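Local atomic coordinates of RmpD (Hexulose-6-phosphate synthase) (Streptococcus mutans, PDB entry 3EXS), a protein that belongs to the orotidine 5'-phosphate decarboxylase/HUMPS family, whose members fold as a TIM barrel, and is modelled here with ribulose-5-phosphate bound. Residues V116-D121 against S136-H141; R170-G175 against V190-A195. One frame throughout, in Å; residues are numbered along the deposited sequence.

Contact 1 (V116-D121 against S136-H141); sequences VELYGD and SQAIYH. With 5RP (ribulose-5-phosphate), chain E.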
loop_
_atom_site.group_PDB
_atom_site.type_symbol
_atom_site.label_atom_id
_atom_site.label_comp_id
_atom_site.label_asym_id
_atom_site.label_seq_id
_atom_site.Cartn_x
_atom_site.Cartn_y
_atom_site.Cartn_z
ATOM N N VAL A 116 10.611 -6.597 -2.847
ATOM C CA VAL A 116 9.313 -7.228 -2.847
ATOM C C VAL A 116 8.895 -7.603 -1.420
ATOM O O VAL A 116 9.545 -8.403 -0.769
ATOM C CB VAL A 116 9.268 -8.437 -3.805
ATOM C CG1 VAL A 116 7.847 -8.980 -3.897
ATOM C CG2 VAL A 116 9.752 -8.028 -5.208
ATOM N N GLU A 117 7.805 -6.996 -0.962
ATOM C CA GLU A 117 7.142 -7.321 0.292
ATOM C C GLU A 117 6.214 -8.547 0.147
ATOM O O GLU A 117 5.211 -8.530 -0.595
ATOM C CB GLU A 117 6.333 -6.113 0.781
ATOM C CG GLU A 117 7.135 -4.983 1.411
ATOM C CD GLU A 117 7.392 -5.198 2.891
ATOM O OE1 GLU A 117 7.171 -6.323 3.395
ATOM O OE2 GLU A 117 7.827 -4.241 3.567
ATOM N N LEU A 118 6.547 -9.598 0.889
ATOM C CA LEU A 118 5.885 -10.883 0.787
ATOM C C LEU A 118 4.771 -10.924 1.787
ATOM O O LEU A 118 4.993 -10.977 3.000
ATOM C CB LEU A 118 6.883 -12.000 1.051
ATOM C CG LEU A 118 8.071 -12.020 0.090
ATOM C CD1 LEU A 118 9.131 -12.971 0.552
ATOM C CD2 LEU A 118 7.602 -12.389 -1.299
ATOM N N TYR A 119 3.558 -10.865 1.266
ATOM C CA TYR A 119 2.365 -11.033 2.066
ATOM C C TYR A 119 1.437 -12.032 1.371
ATOM O O TYR A 119 1.453 -12.122 0.146
ATOM C CB TYR A 119 1.676 -9.684 2.213
ATOM C CG TYR A 119 2.214 -8.815 3.331
ATOM C CD1 TYR A 119 1.629 -8.826 4.592
ATOM C CD2 TYR A 119 3.294 -7.959 3.116
ATOM C CE1 TYR A 119 2.129 -7.998 5.618
ATOM C CE2 TYR A 119 3.804 -7.147 4.130
ATOM C CZ TYR A 119 3.226 -7.171 5.371
ATOM O OH TYR A 119 3.729 -6.364 6.355
ATOM N N GLY A 120 0.630 -12.773 2.137
ATOM C CA GLY A 120 -0.318 -13.744 1.558
ATOM C C GLY A 120 0.353 -14.868 0.767
ATOM O O GLY A 120 1.524 -15.191 0.989
ATOM N N ASP A 121 -0.382 -15.441 -0.182
ATOM C CA ASP A 121 0.055 -16.643 -0.915
ATOM C C ASP A 121 0.792 -16.312 -2.204
ATOM O O ASP A 121 0.203 -16.331 -3.283
ATOM C CB ASP A 121 -1.149 -17.547 -1.250
ATOM C CG ASP A 121 -1.966 -17.925 -0.022
ATOM O OD1 ASP A 121 -1.358 -18.149 1.048
ATOM O OD2 ASP A 121 -3.216 -18.007 -0.135
ATOM N N SER A 136 15.811 -8.252 -7.149
ATOM C CA SER A 136 16.460 -9.312 -6.396
ATOM C C SER A 136 16.483 -9.107 -4.884
ATOM O O SER A 136 17.325 -9.703 -4.206
ATOM C CB SER A 136 17.880 -9.500 -6.911
ATOM O OG SER A 136 18.625 -8.318 -6.676
ATOM N N GLN A 137 15.583 -8.271 -4.358
ATOM C CA GLN A 137 15.353 -8.215 -2.913
ATOM C C GLN A 137 13.925 -8.594 -2.525
ATOM O O GLN A 137 12.966 -8.160 -3.135
ATOM C CB GLN A 137 15.652 -6.835 -2.368
ATOM C CG GLN A 137 17.070 -6.369 -2.557
ATOM C CD GLN A 137 17.406 -5.275 -1.577
ATOM O OE1 GLN A 137 17.145 -5.412 -0.388
ATOM N NE2 GLN A 137 17.969 -4.172 -2.071
ATOM N N ALA A 138 13.797 -9.402 -1.491
ATOM C CA ALA A 138 12.500 -9.701 -0.934
ATOM C C ALA A 138 12.587 -9.506 0.554
ATOM O O ALA A 138 13.669 -9.605 1.140
ATOM C CB ALA A 138 12.076 -11.114 -1.262
ATOM N N ILE A 139 11.444 -9.213 1.152
ATOM C CA ILE A 139 11.348 -8.957 2.561
ATOM C C ILE A 139 10.320 -9.919 3.064
ATOM O O ILE A 139 9.149 -9.847 2.689
ATOM C CB ILE A 139 10.890 -7.529 2.837
ATOM C CG1 ILE A 139 11.979 -6.566 2.401
ATOM C CG2 ILE A 139 10.557 -7.343 4.321
ATOM C CD1 ILE A 139 11.460 -5.359 1.839
ATOM N N TYR A 140 10.796 -10.823 3.914
ATOM C CA TYR A 140 10.012 -11.910 4.486
ATOM C C TYR A 140 9.580 -11.584 5.928
ATOM O O TYR A 140 10.391 -11.144 6.759
ATOM C CB TYR A 140 10.815 -13.237 4.442
ATOM C CG TYR A 140 10.029 -14.402 4.997
ATOM C CD1 TYR A 140 9.286 -15.219 4.159
ATOM C CD2 TYR A 140 9.973 -14.642 6.370
ATOM C CE1 TYR A 140 8.546 -16.255 4.661
ATOM C CE2 TYR A 140 9.224 -15.668 6.882
ATOM C CZ TYR A 140 8.519 -16.474 6.023
ATOM O OH TYR A 140 7.775 -17.507 6.518
ATOM N N HIS A 141 8.305 -11.839 6.208
ATOM C CA HIS A 141 7.688 -11.554 7.502
ATOM C C HIS A 141 7.418 -12.819 8.323
ATOM O O HIS A 141 6.820 -13.782 7.815
ATOM C CB HIS A 141 6.384 -10.791 7.284
ATOM C CG HIS A 141 6.567 -9.472 6.604
ATOM N ND1 HIS A 141 6.342 -8.270 7.239
ATOM C CD2 HIS A 141 6.962 -9.167 5.346
ATOM C CE1 HIS A 141 6.585 -7.282 6.397
ATOM N NE2 HIS A 141 6.965 -7.801 5.243
HETATM C C2 5RP E . 4.655 -3.753 8.509
HETATM C C3 5RP E . 5.997 -3.653 9.202
HETATM C C5 5RP E . 6.702 -4.846 9.806
HETATM O O13 5RP E . 5.899 -5.725 10.603
HETATM C C6 5RP E . 7.727 -4.159 10.676
HETATM O O14 5RP E . 8.760 -3.733 9.797
HETATM C C7 5RP E . 8.329 -5.048 11.721
HETATM O O8 5RP E . 8.358 -4.202 12.848
HETATM P P9 5RP E . 8.220 -4.927 14.263
HETATM O O12 5RP E . 7.336 -6.133 14.008
HETATM O O11 5RP E . 7.574 -3.885 15.170
HETATM O O10 5RP E . 9.670 -5.286 14.546
HETATM O O4 5RP E . 6.579 -2.569 9.259
HETATM O O1 5RP E . 4.905 -3.942 7.114
HETATM O O HOH W 1 6.227 -12.862 4.500
#
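Glu117 and His141 meet inside the barrel mouth, where two neighbouring parallel strands reach their C-terminal ends. The glutamate can be followed outward. Its CB leaves the strand beside Ile139; CG is set next to the backbone N, and the bend at chi2 (-86°) turns the carboxylate toward His141. CD then lies 4.1 Å from Ile139 CG2, in the plane of the His141 ring at its edge. At the tip, OE1 accepts a hydrogen bond from His141 NE2 at 2.4 Å, a length so short that its exact value is doubtful, while OE2 has a weak, long ion pair with Lys66 and sits near Asp64. The carboxylate and imidazole planes are 34° apart.

Tyr119 sets CE2 over one face of the same imidazole, near its rim, the two rings inclined at 48°, and its OH accepts a hydrogen bond from O1 of ribulose-5-phosphate at 2.8 Å; Asp69 of the second subunit also bonds this hydroxyl. Farther back, Ile139 N to Val116 O (2.8 Å) and Leu118 N to Ile139 O (3.2 Å) join the backbones, and on the mouth side of them a water accepts from His141 N and donates to Leu118 O.

Leu118 CD1 rests on Ala138 CB at 3.9 Å. The two strands belong to one beta-alpha-beta unit, strand 113-117, helix 124-132 and strand 137-141: Trp130 of the helix packs on Val116 and Leu118, and strands 85-89 and 170-174 flank the two strands.

Contact 2 (R170-G175 against V190-A195); sequences RVSVTG and VFTFIA. With 5RP (ribulose-5-phosphate), chain E.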
loop_
_atom_site.group_PDB
_atom_site.type_symbol
_atom_site.label_atom_id
_atom_site.label_comp_id
_atom_site.label_asym_id
_atom_site.label_seq_id
_atom_site.Cartn_x
_atom_site.Cartn_y
_atom_site.Cartn_z
ATOM N N ARG A 170 18.586 -11.312 -2.177
ATOM C CA ARG A 170 18.980 -10.798 -0.870
ATOM C C ARG A 170 17.715 -10.635 -0.041
ATOM O O ARG A 170 16.977 -9.700 -0.247
ATOM C CB ARG A 170 19.713 -9.462 -1.006
ATOM C CG ARG A 170 21.187 -9.574 -1.424
ATOM C CD ARG A 170 21.675 -8.255 -2.096
ATOM N NE ARG A 170 21.075 -8.075 -3.425
ATOM C CZ ARG A 170 20.667 -6.905 -3.932
ATOM N NH1 ARG A 170 20.800 -5.779 -3.223
ATOM N NH2 ARG A 170 20.111 -6.858 -5.152
ATOM N N VAL A 171 17.458 -11.579 0.864
ATOM C CA VAL A 171 16.272 -11.583 1.734
ATOM C C VAL A 171 16.470 -10.728 2.977
ATOM O O VAL A 171 17.501 -10.864 3.664
ATOM C CB VAL A 171 15.956 -13.014 2.228
ATOM C CG1 VAL A 171 14.668 -13.064 3.067
ATOM C CG2 VAL A 171 15.854 -13.948 1.075
ATOM N N SER A 172 15.481 -9.863 3.249
ATOM C CA SER A 172 15.339 -9.140 4.524
ATOM C C SER A 172 14.335 -9.894 5.392
ATOM O O SER A 172 13.348 -10.397 4.878
ATOM C CB SER A 172 14.843 -7.694 4.325
ATOM O OG SER A 172 15.798 -6.840 3.704
ATOM N N VAL A 173 14.590 -9.984 6.698
ATOM C CA VAL A 173 13.658 -10.663 7.607
ATOM C C VAL A 173 13.167 -9.725 8.677
ATOM O O VAL A 173 13.936 -8.955 9.245
ATOM C CB VAL A 173 14.224 -11.984 8.284
ATOM C CG1 VAL A 173 14.792 -12.963 7.251
ATOM C CG2 VAL A 173 15.255 -11.672 9.320
ATOM N N THR A 174 11.881 -9.797 8.967
ATOM C CA THR A 174 11.272 -8.856 9.890
ATOM C C THR A 174 10.029 -9.469 10.526
ATOM O O THR A 174 9.549 -10.511 10.055
ATOM C CB THR A 174 10.935 -7.540 9.175
ATOM O OG1 THR A 174 10.631 -6.549 10.153
ATOM C CG2 THR A 174 9.750 -7.708 8.202
ATOM N N GLY A 175 9.521 -8.831 11.587
ATOM C CA GLY A 175 8.334 -9.312 12.309
ATOM C C GLY A 175 8.660 -9.685 13.742
ATOM O O GLY A 175 9.181 -10.771 14.009
ATOM N N VAL A 190 21.237 -14.062 5.776
ATOM C CA VAL A 190 20.295 -12.962 5.863
ATOM C C VAL A 190 20.964 -11.658 5.420
ATOM O O VAL A 190 22.069 -11.323 5.865
ATOM C CB VAL A 190 19.749 -12.824 7.294
ATOM C CG1 VAL A 190 18.830 -11.619 7.407
ATOM C CG2 VAL A 190 18.999 -14.063 7.694
ATOM N N PHE A 191 20.303 -10.928 4.534
ATOM C CA PHE A 191 20.869 -9.701 4.021
ATOM C C PHE A 191 20.647 -8.529 4.982
ATOM O O PHE A 191 21.544 -7.705 5.180
ATOM C CB PHE A 191 20.294 -9.420 2.650
ATOM C CG PHE A 191 20.615 -8.062 2.116
ATOM C CD1 PHE A 191 21.908 -7.739 1.725
ATOM C CD2 PHE A 191 19.610 -7.115 1.950
ATOM C CE1 PHE A 191 22.210 -6.480 1.208
ATOM C CE2 PHE A 191 19.900 -5.849 1.440
ATOM C CZ PHE A 191 21.208 -5.534 1.067
ATOM N N THR A 192 19.469 -8.473 5.600
ATOM C CA THR A 192 19.079 -7.353 6.471
ATOM C C THR A 192 18.065 -7.848 7.469
ATOM O O THR A 192 17.178 -8.618 7.099
ATOM C CB THR A 192 18.398 -6.206 5.666
ATOM O OG1 THR A 192 19.352 -5.583 4.803
ATOM C CG2 THR A 192 17.838 -5.155 6.583
ATOM N N PHE A 193 18.194 -7.419 8.725
ATOM C CA PHE A 193 17.160 -7.642 9.732
ATOM C C PHE A 193 16.477 -6.325 9.979
ATOM O O PHE A 193 17.124 -5.307 10.234
ATOM C CB PHE A 193 17.741 -8.123 11.057
ATOM C CG PHE A 193 18.352 -9.477 10.997
ATOM C CD1 PHE A 193 17.591 -10.597 11.251
ATOM C CD2 PHE A 193 19.701 -9.634 10.708
ATOM C CE1 PHE A 193 18.168 -11.874 11.197
ATOM C CE2 PHE A 193 20.285 -10.909 10.668
ATOM C CZ PHE A 193 19.517 -12.020 10.911
ATOM N N ILE A 194 15.158 -6.337 9.891
ATOM C CA ILE A 194 14.421 -5.119 10.073
ATOM C C ILE A 194 13.787 -5.149 11.440
ATOM O O ILE A 194 12.930 -5.990 11.719
ATOM C CB ILE A 194 13.356 -4.944 8.985
ATOM C CG1 ILE A 194 14.003 -4.939 7.604
ATOM C CG2 ILE A 194 12.583 -3.662 9.215
ATOM C CD1 ILE A 194 13.009 -4.954 6.483
ATOM N N ALA A 195 14.199 -4.228 12.296
ATOM C CA ALA A 195 13.569 -4.103 13.597
ATOM C C ALA A 195 12.787 -2.807 13.672
ATOM O O ALA A 195 13.336 -1.720 13.415
ATOM C CB ALA A 195 14.609 -4.193 14.735
HETATM C C2 5RP E . 4.655 -3.753 8.509
HETATM C C3 5RP E . 5.997 -3.653 9.202
HETATM C C5 5RP E . 6.702 -4.846 9.806
HETATM O O13 5RP E . 5.899 -5.725 10.603
HETATM C C6 5RP E . 7.727 -4.159 10.676
HETATM O O14 5RP E . 8.760 -3.733 9.797
HETATM C C7 5RP E . 8.329 -5.048 11.721
HETATM O O8 5RP E . 8.358 -4.202 12.848
HETATM P P9 5RP E . 8.220 -4.927 14.263
HETATM O O12 5RP E . 7.336 -6.133 14.008
HETATM O O11 5RP E . 7.574 -3.885 15.170
HETATM O O10 5RP E . 9.670 -5.286 14.546
HETATM O O4 5RP E . 6.579 -2.569 9.259
HETATM O O1 5RP E . 4.905 -3.942 7.114
HETATM O O HOH W 2 10.970 -7.121 13.270
#
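Two first torsions set the ends of this strand pair: Phe191 carries its ring opposite the backbone N (chi1 170°), which lays it alongside Arg170, and Thr174 places OG1 beside its own carbonyl carbon (chi1 -167°), facing Ile194 O. The two segments contain the seventh and eighth strands of a TIM barrel, neighbouring and parallel, their axes inclined by 26°.

At the N-terminal end, the aliphatic part of Arg170 runs beside the phenyl ring in the same direction. CB stands over one face, 3.9 Å from the centroid, in a CH-pi contact, and CG and CD continue along the CD1-CE1 side. The guanidinium ends nearly perpendicular to the ring, too far away for more than a weak cation-pi attraction; its stronger partners are Ser136 and Glu113. Close by, Phe191 N donates to Val171 O.

In the middle, Val173 N donates to Thr192 O at 3.0 Å and Ile194 N to Val173 O. On the face bearing Val173 and Phe193, Val173 CG2 occupies the crowded position between N and the carbonyl carbon and meets Phe193 CD1, while Val190 CG1 sits over one face of that ring. Trp220, just past the end of helix 205-219, meets the same ring. Ser172 and Ile194 point to the other face, where Ser172 CB touches Ile194 CD1 at 3.9 Å.

At the C-terminal end the chemistry turns polar toward ribulose-5-phosphate. Thr174 OG1 donates to Ile194 O at 2.8 Å from above the carbonyl plane, and receives a weak bond from ligand O14. A water accepts from Gly175 N and donates both to Ile194 O and, at 2.6 Å, to phosphate oxygen O10.

In the fold
Both contacts are buried pairings of adjacent barrel strands, and strands 137-141 and 170-174, one from each, are themselves neighbours, so four consecutive strands form a continuous arc. Tyr140 N to Ser172 O joins the two across that seam, as does Ser136 OG with Arg170 NH2, both probable hydrogen bonds. Their connections differ: a helix lies between the segments of contact 1, whereas those of contact 2 are linked without helix or strand. Each touches ribulose-5-phosphate at its C-terminal end, but differently. Contact 1 meets O1 through the Tyr119 hydroxyl, with the His141 ring close by and Glu117 behind it, near the second subunit; contact 2, untouched by that subunit, meets O14 and the phosphate through a threonine hydroxyl and water.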